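Local coordinates for protein maquette-3 (Escherichia coli, PDB 6Z0C) that is an artificial four-helix bundle, probably made to test how buried charged networks and a hydrophobic core stabilise a fold, with no natural function known, at residues A[85-88]-A[89-92]; A[114-117]-A[118-121]. All blocks are in the same frame, centred on the assembly; numbering follows the deposited sequence.

Contact 1: residues A[85-88]-A[89-92]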
ATOM      1  N   LEU A  85     -13.312   5.723  -4.015  1.00 32.41           N
ATOM      2  CA  LEU A  85     -13.425   7.017  -3.285  1.00 33.13           C
ATOM      3  C   LEU A  85     -12.792   8.141  -4.113  1.00 31.26           C
ATOM      4  O   LEU A  85     -13.343   9.255  -4.108  1.00 30.56           O
ATOM      5  CB  LEU A  85     -12.750   6.899  -1.916  1.00 33.07           C
ATOM      6  CG  LEU A  85     -13.446   5.983  -0.912  1.00 37.38           C
ATOM      7  CD1 LEU A  85     -12.561   5.757   0.303  1.00 38.39           C
ATOM      8  CD2 LEU A  85     -14.795   6.547  -0.488  1.00 39.60           C
ATOM      9  N   LEU A  86     -11.690   7.860  -4.813  1.00 31.20           N
ATOM     10  CA  LEU A  86     -10.982   8.858  -5.657  1.00 31.92           C
ATOM     11  C   LEU A  86     -11.893   9.330  -6.803  1.00 32.10           C
ATOM     12  O   LEU A  86     -11.877  10.533  -7.110  1.00 31.09           O
ATOM     13  CB  LEU A  86      -9.684   8.242  -6.181  1.00 33.40           C
ATOM     14  CG  LEU A  86      -8.787   9.177  -6.988  1.00 35.21           C
ATOM     15  CD1 LEU A  86      -8.384  10.403  -6.177  1.00 34.83           C
ATOM     16  CD2 LEU A  86      -7.556   8.435  -7.478  1.00 35.24           C
ATOM     17  N   GLN A  87     -12.660   8.436  -7.428  1.00 34.72           N
ATOM     18  CA  GLN A  87     -13.592   8.828  -8.522  1.00 35.56           C
ATOM     19  C   GLN A  87     -14.707   9.716  -7.944  1.00 33.05           C
ATOM     20  O   GLN A  87     -15.099  10.685  -8.627  1.00 34.27           O
ATOM     21  CB  GLN A  87     -14.156   7.605  -9.248  1.00 39.38           C
ATOM     22  CG  GLN A  87     -14.920   7.960 -10.519  1.00 45.98           C
ATOM     23  CD  GLN A  87     -14.163   8.897 -11.432  1.00 51.16           C
ATOM     24  OE1 GLN A  87     -12.986   8.692 -11.725  1.00 58.60           O
ATOM     25  NE2 GLN A  87     -14.836   9.944 -11.891  1.00 51.05           N
ATOM     26  N   GLU A  88     -15.191   9.415  -6.734  1.00 32.87           N
ATOM     27  CA  GLU A  88     -16.240  10.219  -6.042  1.00 33.80           C
ATOM     28  C   GLU A  88     -15.673  11.604  -5.702  1.00 31.68           C
ATOM     29  O   GLU A  88     -16.415  12.606  -5.814  1.00 31.21           O
ATOM     30  CB  GLU A  88     -16.739   9.504  -4.787  1.00 35.95           C
ATOM     31  CG  GLU A  88     -17.444   8.194  -5.082  1.00 41.76           C
ATOM     32  CD  GLU A  88     -18.094   7.521  -3.885  1.00 48.89           C
ATOM     33  OE1 GLU A  88     -18.384   6.309  -3.974  1.00 58.80           O
ATOM     34  OE2 GLU A  88     -18.318   8.208  -2.873  1.00 56.20           O
ATOM     35  N   LEU A  89     -14.405  11.661  -5.295  1.00 30.53           N
ATOM     36  CA  LEU A  89     -13.697  12.936  -5.014  1.00 31.32           C
ATOM     37  C   LEU A  89     -13.579  13.738  -6.315  1.00 30.43           C
ATOM     38  O   LEU A  89     -13.818  14.950  -6.270  1.00 31.61           O
ATOM     39  CB  LEU A  89     -12.322  12.647  -4.405  1.00 30.86           C
ATOM     40  CG  LEU A  89     -11.538  13.883  -3.965  1.00 32.36           C
ATOM     41  CD1 LEU A  89     -12.207  14.554  -2.779  1.00 33.21           C
ATOM     42  CD2 LEU A  89     -10.102  13.521  -3.629  1.00 34.21           C
ATOM     43  N   GLN A  90     -13.241  13.082  -7.431  1.00 30.69           N
ATOM     44  CA  GLN A  90     -13.161  13.735  -8.765  1.00 31.36           C
ATOM     45  C   GLN A  90     -14.519  14.380  -9.073  1.00 30.15           C
ATOM     46  O   GLN A  90     -14.541  15.559  -9.475  1.00 30.15           O
ATOM     47  CB  GLN A  90     -12.738  12.732  -9.841  1.00 31.82           C
ATOM     48  CG  GLN A  90     -12.397  13.379 -11.175  1.00 33.41           C
ATOM     49  CD  GLN A  90     -13.621  13.805 -11.947  1.00 34.62           C
ATOM     50  OE1 GLN A  90     -14.665  13.155 -11.905  1.00 35.46           O
ATOM     51  NE2 GLN A  90     -13.504  14.918 -12.653  1.00 35.55           N
ATOM     52  N   GLN A  91     -15.608  13.635  -8.870  1.00 33.37           N
ATOM     53  CA  GLN A  91     -16.993  14.079  -9.185  1.00 34.64           C
ATOM     54  C   GLN A  91     -17.345  15.295  -8.319  1.00 32.61           C
ATOM     55  O   GLN A  91     -18.035  16.192  -8.822  1.00 31.42           O
ATOM     56  CB  GLN A  91     -17.988  12.935  -8.980  1.00 38.50           C
ATOM     57  CG  GLN A  91     -17.906  11.862 -10.060  1.00 43.41           C
ATOM     58  CD  GLN A  91     -18.842  10.707  -9.798  1.00 52.33           C
ATOM     59  OE1 GLN A  91     -19.129  10.355  -8.654  1.00 58.32           O
ATOM     60  NE2 GLN A  91     -19.331  10.103 -10.870  1.00 61.43           N
ATOM     61  N   THR A  92     -16.869  15.333  -7.071  1.00 31.92           N
ATOM     62  CA  THR A  92     -17.132  16.444  -6.120  1.00 32.50           C
ATOM     63  C   THR A  92     -16.349  17.686  -6.563  1.00 31.18           C
ATOM     64  O   THR A  92     -16.927  18.790  -6.521  1.00 29.66           O
ATOM     65  CB  THR A  92     -16.835  16.007  -4.682  1.00 33.09           C
ATOM     66  OG1 THR A  92     -17.628  14.843  -4.446  1.00 36.21           O
ATOM     67  CG2 THR A  92     -17.161  17.070  -3.659  1.00 34.94           C
TER
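The backbone oxygen of E88 is gripped twice by T92, one turn further along helix 52-99 of a designed four-helix bundle. T92 N gives the regular i to i+4 helix bond to E88 O. T92 OG1 adds a second bond to the same oxygen, 2.9 Å from E88 O. The two donors come from opposite faces of the carbonyl plane, and the hydroxyl sits 29° off it. This is the usual way a helical threonine folds its hydroxyl back onto the preceding turn. The torsion of T92 makes it possible: OG1 lies anti to the carbonyl carbon and beside the backbone N (chi1 -56°), facing back along the helix. T92 is buried, and E88 O gives its hydroxyl an acceptor within its own helix; the side chain also meets F111 of helix 105-144. A valine here would probably leave E88 O with the amide bond alone and put a methyl where the hydroxyl now donates.

Three more backbone bonds, from L89 N to L85 O, Q90 N to L86 O and Q91 N to Q87 O, complete the turn. On the apolar side L86 CD1 meets L89 CD2 at 4.4 Å, a loose touch. L86 also packs on I14 and F17 of helix 4-48. The glutamines take another side. Q87 and Q90 run side by side and point the same way, with their amide planes 35° apart. Q90 is bent at chi2, and its NE2 is hydrogen-bonded to OE1 of Q11 on helix 4-48. Q90 OE1 is 3.2 Å from Q87 NE2. Q91 lies back along the helix, with its CG 3.4 Å from Q87 O.

Contact 2: residues A[114-117]-A[118-121]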
ATOM      1  N   LEU A 114     -14.627  12.741   1.877  1.00 33.41           N
ATOM      2  CA  LEU A 114     -14.011  11.757   0.945  1.00 33.25           C
ATOM      3  C   LEU A 114     -12.487  11.761   1.125  1.00 32.49           C
ATOM      4  O   LEU A 114     -11.908  10.674   1.266  1.00 32.61           O
ATOM      5  CB  LEU A 114     -14.411  12.092  -0.492  1.00 31.30           C
ATOM      6  CG  LEU A 114     -15.851  11.728  -0.853  1.00 33.43           C
ATOM      7  CD1 LEU A 114     -16.263  12.385  -2.158  1.00 33.79           C
ATOM      8  CD2 LEU A 114     -16.028  10.217  -0.928  1.00 34.79           C
ATOM      9  N   ALA A 115     -11.860  12.939   1.137  1.00 32.99           N
ATOM     10  CA  ALA A 115     -10.391  13.081   1.259  1.00 34.47           C
ATOM     11  C   ALA A 115      -9.919  12.492   2.598  1.00 34.91           C
ATOM     12  O   ALA A 115      -8.839  11.873   2.614  1.00 34.79           O
ATOM     13  CB  ALA A 115      -9.988  14.523   1.099  1.00 36.51           C
ATOM     14  N   GLN A 116     -10.701  12.655   3.673  1.00 33.78           N
ATOM     15  CA  GLN A 116     -10.370  12.110   5.019  1.00 37.35           C
ATOM     16  C   GLN A 116     -10.503  10.582   5.019  1.00 34.44           C
ATOM     17  O   GLN A 116      -9.641   9.921   5.633  1.00 34.97           O
ATOM     18  CB  GLN A 116     -11.242  12.740   6.109  1.00 42.08           C
ATOM     19  CG  GLN A 116     -10.668  14.038   6.658  1.00 50.76           C
ATOM     20  CD  GLN A 116      -9.353  13.835   7.377  1.00 56.99           C
ATOM     21  OE1 GLN A 116      -9.136  12.834   8.059  1.00 66.01           O
ATOM     22  NE2 GLN A 116      -8.455  14.794   7.225  1.00 61.52           N
ATOM     23  N   LYS A 117     -11.536  10.036   4.372  1.00 34.07           N
ATOM     24  CA  LYS A 117     -11.732   8.566   4.252  1.00 34.38           C
ATOM     25  C   LYS A 117     -10.520   7.973   3.526  1.00 30.86           C
ATOM     26  O   LYS A 117      -9.989   6.952   4.002  1.00 32.67           O
ATOM     27  CB  LYS A 117     -13.041   8.236   3.527  1.00 37.37           C
ATOM     28  CG  LYS A 117     -14.294   8.394   4.375  1.00 44.05           C
ATOM     29  CD  LYS A 117     -15.565   8.000   3.652  1.00 50.32           C
ATOM     30  CE  LYS A 117     -16.815   8.293   4.452  1.00 55.40           C
ATOM     31  NZ  LYS A 117     -18.026   7.774   3.776  1.00 60.44           N
ATOM     32  N   ILE A 118     -10.088   8.602   2.430  1.00 30.36           N
ATOM     33  CA  ILE A 118      -8.913   8.142   1.629  1.00 31.02           C
ATOM     34  C   ILE A 118      -7.678   8.190   2.537  1.00 32.45           C
ATOM     35  O   ILE A 118      -6.969   7.175   2.609  1.00 33.29           O
ATOM     36  CB  ILE A 118      -8.740   8.970   0.337  1.00 31.30           C
ATOM     37  CG1 ILE A 118      -9.906   8.747  -0.633  1.00 31.26           C
ATOM     38  CG2 ILE A 118      -7.400   8.665  -0.325  1.00 31.40           C
ATOM     39  CD1 ILE A 118      -9.923   9.688  -1.814  1.00 31.69           C
ATOM     40  N   GLN A 119      -7.456   9.308   3.236  1.00 32.89           N
ATOM     41  CA  GLN A 119      -6.315   9.483   4.180  1.00 35.02           C
ATOM     42  C   GLN A 119      -6.309   8.346   5.213  1.00 34.18           C
ATOM     43  O   GLN A 119      -5.224   7.775   5.449  1.00 33.49           O
ATOM     44  CB  GLN A 119      -6.384  10.857   4.849  1.00 38.65           C
ATOM     45  CG  GLN A 119      -5.336  11.061   5.934  1.00 43.00           C
ATOM     46  CD  GLN A 119      -5.228  12.504   6.364  1.00 47.90           C
ATOM     47  OE1 GLN A 119      -6.002  13.363   5.945  1.00 53.92           O
ATOM     48  NE2 GLN A 119      -4.254  12.783   7.211  1.00 51.48           N
ATOM     49  N   GLN A 120      -7.468   8.030   5.803  1.00 35.99           N
ATOM     50  CA  GLN A 120      -7.620   6.972   6.842  1.00 38.15           C
ATOM     51  C   GLN A 120      -7.282   5.596   6.241  1.00 36.96           C
ATOM     52  O   GLN A 120      -6.604   4.813   6.938  1.00 34.89           O
ATOM     53  CB  GLN A 120      -9.023   7.010   7.453  1.00 42.26           C
ATOM     54  CG  GLN A 120      -9.236   8.190   8.394  1.00 48.77           C
ATOM     55  CD  GLN A 120     -10.676   8.384   8.807  1.00 56.53           C
ATOM     56  OE1 GLN A 120     -11.606   7.890   8.171  1.00 64.01           O
ATOM     57  NE2 GLN A 120     -10.873   9.126   9.885  1.00 63.14           N
ATOM     58  N   LEU A 121      -7.716   5.317   5.004  1.00 34.81           N
ATOM     59  CA  LEU A 121      -7.386   4.056   4.277  1.00 35.54           C
ATOM     60  C   LEU A 121      -5.867   3.947   4.092  1.00 31.58           C
ATOM     61  O   LEU A 121      -5.325   2.848   4.311  1.00 33.30           O
ATOM     62  CB  LEU A 121      -8.088   4.017   2.913  1.00 37.17           C
ATOM     63  CG  LEU A 121      -9.589   3.730   2.912  1.00 40.24           C
ATOM     64  CD1 LEU A 121     -10.106   3.667   1.483  1.00 41.35           C
ATOM     65  CD2 LEU A 121      -9.922   2.438   3.646  1.00 44.33           C
TER
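Two turns of helix 105-144, in the same four-helix bundle, make this local contact. Its frame is the i to i+4 ladder of an alpha-helix. I118 N donates to L114 O at 3.0 Å, with an N-H...O angle of 163°. Q119 N to A115 O, Q120 N to Q116 O and L121 N to K117 O continue the ladder.

The side chains divide between core and surface. I118 turns inward, and its longer branch lies against the preceding turn. CG1 is anti to the carbonyl carbon (chi1 -66°), which brings it within 3.4 Å of L114 O. L121 lies back in the same way, with its CG 3.4 Å from K117 O. The buried residues look to two neighbouring helices: A115 meets Q187 and I118 meets V183 on helix 152-194, while L114 touches E88 of helix 52-99.

On another side, Q116 and Q119 run side by side and point the same way. Their amides are not coplanar, with 41° between the planes. Q116 is bent at chi2, whereas Q119 is extended. This brings Q116 NE2 to 3.1 Å from Q119 OE1. Q119 also packs against V183 and Q184 of helix 152-194. Q120 is exposed and lies back over the previous turn, where its CG is 3.3 Å from Q116 O.

Contact 1 comes first along the chain, on helix 52-99. Contact 2 follows on helix 105-144, the next helix in sequence. Their centres are 11 Å apart, and both lie on the same side of the chain's centre. The two helices pack directly here. L85 CD1 of contact 1 is 3.4 Å from L121 CD1 of contact 2, and L85 CB is 3.6 Å from I118 CG1. L114 CD1 is 3.6 Å from T92 OG1. The other neighbours differ: contact 1 also packs on helix 4-48, contact 2 on helix 152-194. Together they join all four helices of the bundle.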